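PDB 7ORX: probable benzoylformate decarboxylase from Rhodococcus jostii, which belongs to the thiamine diphosphate-dependent enzyme family, holding thiamine diphosphate in its cofactor-binding domains, with a Rossmann-like central domain between them. Local coordinates for residues N220-E228 / C243-S251; R297-G305 / I313-T324. One frame throughout, in Å; residues are numbered along the deposited sequence.

Contact 1: residues N220-E228 / C243-S251; sequences NADAVLLAE and CPFPTRHPS
Asn-220 and Phe-245 face each other across this contact with their CA atoms 5.4 Å apart; from there helix 220-228 runs beside an irregular segment, 243-251, and Ala-227 and Ser-251 form the next close backbone pair, at 6.6 Å between CA atoms. The Phe-245 ring fills the middle. With CG anti to its backbone N (chi1 -159°), the side chain swings back to the helix although its CB starts off away from it. CE1 lies 3.6 Å from Val-224 CA, CD1 rests near the Ala-223 methyl, and CZ comes to 4.0 Å from Ala-227 CB. The carbonyl of Ala-223 meets the ring at its edge, while Pro-246 CD sits over one face. That same proline carbon touches Val-224 CG2 at 3.4 Å, so one valine methyl packs on both ring systems and the other, CG1, turns to His-249. A type I turn from Pro-246 to His-249 brings the imidazole back to the helix. There NE2 donates to Glu-228 OE2 over 3.0 Å in a nearly straight bond (167°). The carboxylate oxygen lies in the imidazole plane, yet the donor comes from above the carboxylate plane. On the other ring nitrogen, ND1 accepts from Ser-251 N at 3.0 Å; with both nitrogens engaged, the rotation of the ring is fixed. Asn-220 lays ND2 against the Pro-244 carbonyl carbon, and the same nitrogen is hydrogen-bonded to Asp-215. Ser-251 OG, beside the Ala-227 methyl, bonds to Ala-232 O. Beneath the contact, Phe-245 and Pro-244 rest on strands 206-210 and 234-236 of the central parallel sheet, and Ala-223 and Leu-226 pack against helix 321-331.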
loop_
_atom_site.group_PDB
_atom_site.type_symbol
_atom_site.label_atom_id
_atom_site.label_comp_id
_atom_site.label_asym_id
_atom_site.label_seq_id
_atom_site.Cartn_x
_atom_site.Cartn_y
_atom_site.Cartn_z
ATOM N N ASN C 220 -8.958 -34.241 -15.719
ATOM C CA ASN C 220 -9.644 -35.283 -14.908
ATOM C C ASN C 220 -9.299 -36.672 -15.458
ATOM O O ASN C 220 -8.838 -37.508 -14.658
ATOM C CB ASN C 220 -11.136 -34.994 -14.822
ATOM C CG ASN C 220 -11.424 -33.598 -14.312
ATOM O OD1 ASN C 220 -11.051 -32.627 -14.979
ATOM N ND2 ASN C 220 -12.066 -33.503 -13.139
ATOM N N ALA C 221 -9.419 -36.869 -16.773
ATOM C CA ALA C 221 -9.132 -38.132 -17.506
ATOM C C ALA C 221 -7.675 -38.606 -17.338
ATOM O O ALA C 221 -7.482 -39.852 -17.205
ATOM C CB ALA C 221 -9.425 -37.960 -18.974
ATOM N N ASP C 222 -6.697 -37.688 -17.376
ATOM C CA ASP C 222 -5.253 -38.039 -17.295
ATOM C C ASP C 222 -4.885 -38.375 -15.843
ATOM O O ASP C 222 -4.063 -39.251 -15.611
ATOM C CB ASP C 222 -4.386 -36.906 -17.876
ATOM C CG ASP C 222 -4.617 -36.692 -19.372
ATOM O OD1 ASP C 222 -4.562 -37.703 -20.110
ATOM O OD2 ASP C 222 -4.795 -35.511 -19.817
ATOM N N ALA C 223 -5.465 -37.682 -14.878
ATOM C CA ALA C 223 -5.363 -38.054 -13.461
ATOM C C ALA C 223 -5.905 -39.483 -13.292
ATOM O O ALA C 223 -5.275 -40.290 -12.582
ATOM C CB ALA C 223 -6.166 -37.097 -12.648
ATOM N N VAL C 224 -7.041 -39.790 -13.924
ATOM C CA VAL C 224 -7.652 -41.146 -13.855
ATOM C C VAL C 224 -6.639 -42.134 -14.403
ATOM O O VAL C 224 -6.367 -43.135 -13.720
ATOM C CB VAL C 224 -8.999 -41.252 -14.589
ATOM C CG1 VAL C 224 -9.309 -42.690 -14.954
ATOM C CG2 VAL C 224 -10.135 -40.645 -13.778
ATOM N N LEU C 225 -6.097 -41.861 -15.593
ATOM C CA LEU C 225 -5.232 -42.852 -16.271
ATOM C C LEU C 225 -4.001 -43.099 -15.397
ATOM O O LEU C 225 -3.561 -44.242 -15.264
ATOM C CB LEU C 225 -4.899 -42.327 -17.658
ATOM C CG LEU C 225 -3.938 -43.205 -18.460
ATOM C CD1 LEU C 225 -4.428 -44.648 -18.563
ATOM C CD2 LEU C 225 -3.724 -42.603 -19.826
ATOM N N LEU C 226 -3.500 -42.063 -14.754
ATOM C CA LEU C 226 -2.286 -42.138 -13.901
ATOM C C LEU C 226 -2.570 -42.984 -12.660
ATOM O O LEU C 226 -1.734 -43.814 -12.324
ATOM C CB LEU C 226 -1.840 -40.718 -13.523
ATOM C CG LEU C 226 -0.612 -40.651 -12.613
ATOM C CD1 LEU C 226 0.575 -41.366 -13.260
ATOM C CD2 LEU C 226 -0.235 -39.206 -12.294
ATOM N N ALA C 227 -3.713 -42.767 -11.998
ATOM C CA ALA C 227 -4.165 -43.592 -10.861
ATOM C C ALA C 227 -4.316 -45.047 -11.311
ATOM O O ALA C 227 -3.883 -45.922 -10.537
ATOM C CB ALA C 227 -5.450 -43.042 -10.285
ATOM N N GLU C 228 -4.896 -45.315 -12.490
ATOM C CA GLU C 228 -4.999 -46.699 -13.038
ATOM C C GLU C 228 -3.597 -47.304 -13.171
ATOM O O GLU C 228 -3.388 -48.425 -12.690
ATOM C CB GLU C 228 -5.815 -46.745 -14.328
ATOM C CG GLU C 228 -7.325 -46.861 -14.045
ATOM C CD GLU C 228 -8.280 -46.359 -15.128
ATOM O OE1 GLU C 228 -7.760 -45.867 -16.211
ATOM O OE2 GLU C 228 -9.542 -46.424 -14.880
ATOM N N CYS C 243 -13.896 -30.458 -7.900
ATOM C CA CYS C 243 -13.726 -31.912 -7.833
ATOM C C CYS C 243 -12.880 -32.356 -9.020
ATOM O O CYS C 243 -13.307 -32.255 -10.165
ATOM C CB CYS C 243 -15.060 -32.629 -7.886
ATOM S SG CYS C 243 -14.834 -34.423 -7.906
ATOM N N PRO C 244 -11.636 -32.779 -8.784
ATOM C CA PRO C 244 -10.724 -33.125 -9.860
ATOM C C PRO C 244 -10.708 -34.584 -10.310
ATOM O O PRO C 244 -9.841 -34.981 -11.090
ATOM C CB PRO C 244 -9.372 -32.807 -9.214
ATOM C CG PRO C 244 -9.588 -33.198 -7.780
ATOM C CD PRO C 244 -10.980 -32.712 -7.484
ATOM N N PHE C 245 -11.649 -35.380 -9.840
ATOM C CA PHE C 245 -11.581 -36.842 -10.089
ATOM C C PHE C 245 -12.964 -37.450 -9.981
ATOM O O PHE C 245 -13.760 -36.985 -9.176
ATOM C CB PHE C 245 -10.679 -37.455 -9.027
ATOM C CG PHE C 245 -10.105 -38.784 -9.390
ATOM C CD1 PHE C 245 -9.020 -38.864 -10.241
ATOM C CD2 PHE C 245 -10.599 -39.935 -8.820
ATOM C CE1 PHE C 245 -8.463 -40.086 -10.563
ATOM C CE2 PHE C 245 -10.030 -41.165 -9.133
ATOM C CZ PHE C 245 -8.971 -41.243 -10.020
ATOM N N PRO C 246 -13.276 -38.517 -10.739
ATOM C CA PRO C 246 -14.571 -39.193 -10.587
ATOM C C PRO C 246 -14.729 -39.764 -9.160
ATOM O O PRO C 246 -13.883 -40.486 -8.736
ATOM C CB PRO C 246 -14.551 -40.297 -11.663
ATOM C CG PRO C 246 -13.332 -40.085 -12.523
ATOM C CD PRO C 246 -12.424 -39.127 -11.763
ATOM N N THR C 247 -15.793 -39.427 -8.438
ATOM C CA THR C 247 -15.998 -39.867 -7.021
ATOM C C THR C 247 -16.390 -41.340 -6.906
ATOM O O THR C 247 -16.465 -41.786 -5.760
ATOM C CB THR C 247 -17.064 -39.054 -6.278
ATOM O OG1 THR C 247 -18.358 -39.339 -6.813
ATOM C CG2 THR C 247 -16.746 -37.572 -6.319
ATOM N N ARG C 248 -16.648 -42.053 -8.006
ATOM C CA ARG C 248 -16.994 -43.507 -7.905
ATOM C C ARG C 248 -15.934 -44.320 -8.666
ATOM O O ARG C 248 -16.144 -45.468 -9.009
ATOM C CB ARG C 248 -18.429 -43.814 -8.361
ATOM C CG ARG C 248 -19.498 -42.993 -7.658
ATOM C CD ARG C 248 -19.525 -43.227 -6.154
ATOM N NE ARG C 248 -20.059 -44.566 -5.825
ATOM C CZ ARG C 248 -19.830 -45.195 -4.666
ATOM N NH1 ARG C 248 -19.118 -44.606 -3.720
ATOM N NH2 ARG C 248 -20.304 -46.406 -4.438
ATOM N N HIS C 249 -14.810 -43.739 -8.941
ATOM C CA HIS C 249 -13.662 -44.518 -9.444
ATOM C C HIS C 249 -13.099 -45.388 -8.327
ATOM O O HIS C 249 -13.042 -44.972 -7.178
ATOM C CB HIS C 249 -12.606 -43.577 -10.005
ATOM C CG HIS C 249 -11.551 -44.309 -10.740
ATOM N ND1 HIS C 249 -10.458 -44.778 -10.099
ATOM C CD2 HIS C 249 -11.428 -44.660 -12.040
ATOM C CE1 HIS C 249 -9.677 -45.403 -10.972
ATOM N NE2 HIS C 249 -10.246 -45.322 -12.189
ATOM N N PRO C 250 -12.627 -46.614 -8.626
ATOM C CA PRO C 250 -11.905 -47.428 -7.644
ATOM C C PRO C 250 -10.913 -46.687 -6.740
ATOM O O PRO C 250 -10.954 -46.887 -5.548
ATOM C CB PRO C 250 -11.204 -48.442 -8.552
ATOM C CG PRO C 250 -12.302 -48.718 -9.559
ATOM C CD PRO C 250 -12.829 -47.333 -9.894
ATOM N N SER C 251 -10.063 -45.839 -7.322
ATOM C CA SER C 251 -8.982 -45.109 -6.611
ATOM C C SER C 251 -9.545 -44.054 -5.651
ATOM O O SER C 251 -8.847 -43.699 -4.717
ATOM C CB SER C 251 -8.025 -44.507 -7.571
ATOM O OG SER C 251 -7.212 -45.511 -8.198
#

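Contact 2: residues R297-G305 / I313-T324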
loop_
_atom_site.group_PDB
_atom_site.type_symbol
_atom_site.label_atom_id
_atom_site.label_comp_id
_atom_site.label_asym_id
_atom_site.label_seq_id
_atom_site.Cartn_x
_atom_site.Cartn_y
_atom_site.Cartn_z
ATOM N N ARG C 297 7.830 -38.888 1.640
ATOM C CA ARG C 297 8.357 -37.717 0.875
ATOM C C ARG C 297 7.215 -37.216 -0.008
ATOM O O ARG C 297 6.444 -38.039 -0.518
ATOM C CB ARG C 297 9.631 -38.048 0.078
ATOM C CG ARG C 297 9.534 -39.294 -0.800
ATOM C CD ARG C 297 10.727 -39.513 -1.728
ATOM N NE ARG C 297 11.155 -38.261 -2.380
ATOM C CZ ARG C 297 11.848 -38.152 -3.513
ATOM N NH1 ARG C 297 12.265 -39.234 -4.144
ATOM N NH2 ARG C 297 12.175 -36.953 -3.959
ATOM N N LEU C 298 7.095 -35.900 -0.110
ATOM C CA LEU C 298 5.985 -35.222 -0.801
ATOM C C LEU C 298 6.571 -34.554 -2.037
ATOM O O LEU C 298 7.533 -33.793 -1.846
ATOM C CB LEU C 298 5.353 -34.226 0.175
ATOM C CG LEU C 298 4.061 -33.568 -0.313
ATOM C CD1 LEU C 298 3.025 -33.397 0.800
ATOM C CD2 LEU C 298 4.362 -32.230 -0.947
ATOM N N ILE C 299 6.082 -34.928 -3.222
ATOM C CA ILE C 299 6.285 -34.228 -4.518
ATOM C C ILE C 299 5.079 -33.344 -4.749
ATOM O O ILE C 299 3.968 -33.802 -4.551
ATOM C CB ILE C 299 6.460 -35.170 -5.726
ATOM C CG1 ILE C 299 7.518 -36.241 -5.510
ATOM C CG2 ILE C 299 6.842 -34.353 -6.927
ATOM C CD1 ILE C 299 8.797 -35.698 -4.943
ATOM N N HIS C 300 5.294 -32.145 -5.250
ATOM C CA HIS C 300 4.262 -31.092 -5.298
ATOM C C HIS C 300 4.309 -30.433 -6.661
ATOM O O HIS C 300 5.357 -29.898 -6.984
ATOM C CB HIS C 300 4.552 -30.140 -4.159
ATOM C CG HIS C 300 3.581 -29.044 -4.087
ATOM N ND1 HIS C 300 3.898 -27.854 -3.480
ATOM C CD2 HIS C 300 2.319 -28.955 -4.551
ATOM C CE1 HIS C 300 2.861 -27.043 -3.578
ATOM N NE2 HIS C 300 1.858 -27.715 -4.209
ATOM N N VAL C 301 3.250 -30.503 -7.448
ATOM C CA VAL C 301 3.227 -29.953 -8.832
ATOM C C VAL C 301 2.173 -28.844 -8.913
ATOM O O VAL C 301 1.031 -29.151 -8.667
ATOM C CB VAL C 301 2.980 -31.053 -9.879
ATOM C CG1 VAL C 301 2.955 -30.456 -11.278
ATOM C CG2 VAL C 301 4.021 -32.147 -9.764
ATOM N N THR C 302 2.532 -27.618 -9.318
ATOM C CA THR C 302 1.588 -26.476 -9.266
ATOM C C THR C 302 1.950 -25.445 -10.343
ATOM O O THR C 302 3.135 -25.225 -10.586
ATOM C CB THR C 302 1.517 -25.938 -7.828
ATOM O OG1 THR C 302 0.837 -24.691 -7.784
ATOM C CG2 THR C 302 2.870 -25.664 -7.229
ATOM N N ASP C 303 0.933 -24.860 -10.976
ATOM C CA ASP C 303 1.042 -23.651 -11.817
ATOM C C ASP C 303 1.490 -22.469 -10.963
ATOM O O ASP C 303 2.090 -21.562 -11.532
ATOM C CB ASP C 303 -0.250 -23.300 -12.581
ATOM C CG ASP C 303 -1.621 -23.870 -12.129
ATOM O OD1 ASP C 303 -2.202 -23.440 -11.047
ATOM O OD2 ASP C 303 -2.181 -24.691 -12.908
ATOM N N ASP C 304 1.217 -22.460 -9.655
ATOM C CA ASP C 304 1.362 -21.256 -8.782
ATOM C C ASP C 304 2.733 -21.279 -8.082
ATOM O O ASP C 304 2.905 -22.094 -7.128
ATOM C CB ASP C 304 0.206 -21.111 -7.788
ATOM C CG ASP C 304 0.048 -19.721 -7.144
ATOM O OD1 ASP C 304 1.038 -18.901 -7.145
ATOM O OD2 ASP C 304 -1.077 -19.431 -6.616
ATOM N N GLY C 305 3.657 -20.396 -8.482
ATOM C CA GLY C 305 4.941 -20.279 -7.789
ATOM C C GLY C 305 4.770 -19.880 -6.338
ATOM O O GLY C 305 5.551 -20.342 -5.507
ATOM N N ILE C 313 6.566 -27.923 3.737
ATOM C CA ILE C 313 7.413 -29.111 3.376
ATOM C C ILE C 313 7.259 -29.387 1.888
ATOM O O ILE C 313 6.341 -28.786 1.259
ATOM C CB ILE C 313 7.071 -30.381 4.198
ATOM C CG1 ILE C 313 5.578 -30.523 4.404
ATOM C CG2 ILE C 313 7.766 -30.429 5.545
ATOM C CD1 ILE C 313 4.818 -30.688 3.134
ATOM N N GLY C 314 8.130 -30.260 1.375
ATOM C CA GLY C 314 7.982 -30.927 0.059
ATOM C C GLY C 314 8.986 -30.466 -0.978
ATOM O O GLY C 314 9.549 -29.363 -0.836
ATOM N N GLU C 315 9.195 -31.296 -1.999
ATOM C CA GLU C 315 9.929 -30.989 -3.252
ATOM C C GLU C 315 8.907 -30.530 -4.303
ATOM O O GLU C 315 8.208 -31.389 -4.836
ATOM C CB GLU C 315 10.695 -32.243 -3.672
ATOM C CG GLU C 315 11.243 -32.190 -5.098
ATOM C CD GLU C 315 12.320 -33.196 -5.450
ATOM O OE1 GLU C 315 12.035 -34.417 -5.434
ATOM O OE2 GLU C 315 13.438 -32.745 -5.758
ATOM N N ALA C 316 8.838 -29.233 -4.623
ATOM C CA ALA C 316 7.860 -28.671 -5.586
ATOM C C ALA C 316 8.467 -28.557 -6.998
ATOM O O ALA C 316 9.664 -28.326 -7.118
ATOM C CB ALA C 316 7.370 -27.324 -5.111
ATOM N N TYR C 317 7.604 -28.690 -8.016
ATOM C CA TYR C 317 7.831 -28.429 -9.461
ATOM C C TYR C 317 6.812 -27.371 -9.884
ATOM O O TYR C 317 5.602 -27.663 -9.781
ATOM C CB TYR C 317 7.667 -29.705 -10.290
ATOM C CG TYR C 317 8.733 -30.734 -10.030
ATOM C CD1 TYR C 317 8.696 -31.555 -8.913
ATOM C CD2 TYR C 317 9.796 -30.874 -10.888
ATOM C CE1 TYR C 317 9.690 -32.495 -8.672
ATOM C CE2 TYR C 317 10.811 -31.784 -10.656
ATOM C CZ TYR C 317 10.754 -32.622 -9.552
ATOM O OH TYR C 317 11.742 -33.559 -9.332
ATOM N N VAL C 318 7.260 -26.197 -10.350
ATOM C CA VAL C 318 6.306 -25.168 -10.841
ATOM C C VAL C 318 6.169 -25.431 -12.324
ATOM O O VAL C 318 7.132 -25.235 -13.000
ATOM C CB VAL C 318 6.744 -23.728 -10.535
ATOM C CG1 VAL C 318 5.665 -22.707 -10.910
ATOM C CG2 VAL C 318 7.087 -23.596 -9.055
ATOM N N ALA C 319 5.028 -25.964 -12.753
ATOM C CA ALA C 319 4.794 -26.401 -14.143
ATOM C C ALA C 319 3.303 -26.471 -14.402
ATOM O O ALA C 319 2.514 -26.511 -13.462
ATOM C CB ALA C 319 5.458 -27.731 -14.380
ATOM N N PRO C 320 2.870 -26.489 -15.680
ATOM C CA PRO C 320 1.459 -26.604 -16.016
ATOM C C PRO C 320 0.903 -27.971 -15.622
ATOM O O PRO C 320 1.510 -28.969 -15.962
ATOM C CB PRO C 320 1.468 -26.383 -17.525
ATOM C CG PRO C 320 2.679 -25.571 -17.705
ATOM C CD PRO C 320 3.684 -26.343 -16.878
ATOM N N VAL C 321 -0.206 -27.963 -14.905
ATOM C CA VAL C 321 -0.801 -29.194 -14.292
ATOM C C VAL C 321 -1.309 -30.107 -15.409
ATOM O O VAL C 321 -1.003 -31.300 -15.372
ATOM C CB VAL C 321 -1.927 -28.797 -13.310
ATOM C CG1 VAL C 321 -2.760 -29.958 -12.870
ATOM C CG2 VAL C 321 -1.374 -28.046 -12.111
ATOM N N GLY C 322 -2.048 -29.518 -16.356
ATOM C CA GLY C 322 -2.545 -30.177 -17.572
ATOM C C GLY C 322 -1.462 -31.034 -18.198
ATOM O O GLY C 322 -1.543 -32.272 -18.104
ATOM N N SER C 323 -0.467 -30.389 -18.795
ATOM C CA SER C 323 0.625 -31.064 -19.540
ATOM C C SER C 323 1.279 -32.115 -18.652
ATOM O O SER C 323 1.456 -33.238 -19.136
ATOM C CB SER C 323 1.696 -30.111 -20.030
ATOM O OG SER C 323 1.131 -28.898 -20.506
ATOM N N THR C 324 1.696 -31.737 -17.444
ATOM C CA THR C 324 2.516 -32.599 -16.565
ATOM C C THR C 324 1.795 -33.944 -16.436
ATOM O O THR C 324 2.376 -34.987 -16.801
ATOM C CB THR C 324 2.758 -31.915 -15.214
ATOM O OG1 THR C 324 3.401 -30.667 -15.483
ATOM C CG2 THR C 324 3.596 -32.756 -14.278
HETATM O O HOH W 1 6.003 -28.421 -1.814
#
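Strands 297-302 and 315-318, the two strands of a beta-alpha-beta unit whose helix is 305-310, run side by side in parallel, their axes 4.5 Å apart. Leu-298 O takes the amide of Glu-315, whose carbonyl receives His-300 N; His-300 O then accepts Tyr-317 N at 2.8 Å, the donor lying nearly in line with the carbonyl bond. Thr-302 N returns to Tyr-317 O, and Ala-319 N closes the series on Thr-302 O from above that carbonyl's plane. Ile-299, Glu-315, Val-301 and Tyr-317 share one face of the sheet. There Ile-299 CG2 lies 3.8 Å from Tyr-317 CE1, and Ile-299 CD1 rests against Glu-315 OE1. The glutamate runs extended beside Arg-297, whose chain bends at chi3 (-43°) to bring NH2 within 2.9 Å of OE1 in a salt bridge; the guanidinium and carboxylate planes stand 41° apart. Further on, Val-301 CG1 meets Thr-324 CG2 at 3.8 Å, tying the strand to the first turn of helix 321-331. On the opposite face, His-300 ND1 reaches a water 2.7 Å away that donates to Ile-313 O, while NE2 bonds to Ala-278 O. Beyond strand 315-318, a strand of the second subunit continues the sheet; His-183 of that subunit bonds to Glu-315 OE2 and stacks edge-to-face on Tyr-317. Asp-304 N turns back to Thr-302 OG1 in an ST turn, just ahead of helix 305-310. Such a parallel strand pair with a helical crossover is the repeating element of Rossmann-like sheets.

How the contacts relate
Both contacts belong to the central domain and its six-stranded parallel sheet, with centres 18 Å apart and nearest atoms about 5 Å apart, so they do not touch. Contact 1 covers the sheet near strands 206-210 and 234-236, whereas contact 2 makes up the far edge, where the second subunit joins on. Helix 321-331, which begins in segment 313-324, links them: its Thr-324 packs in contact 2, and the next residue, Leu-325, meets Ala-223 and Leu-226 of the helix in contact 1. Neither contact contains a residue of the thiamine diphosphate pocket or the sodium site, which lie in the other parts of the chain.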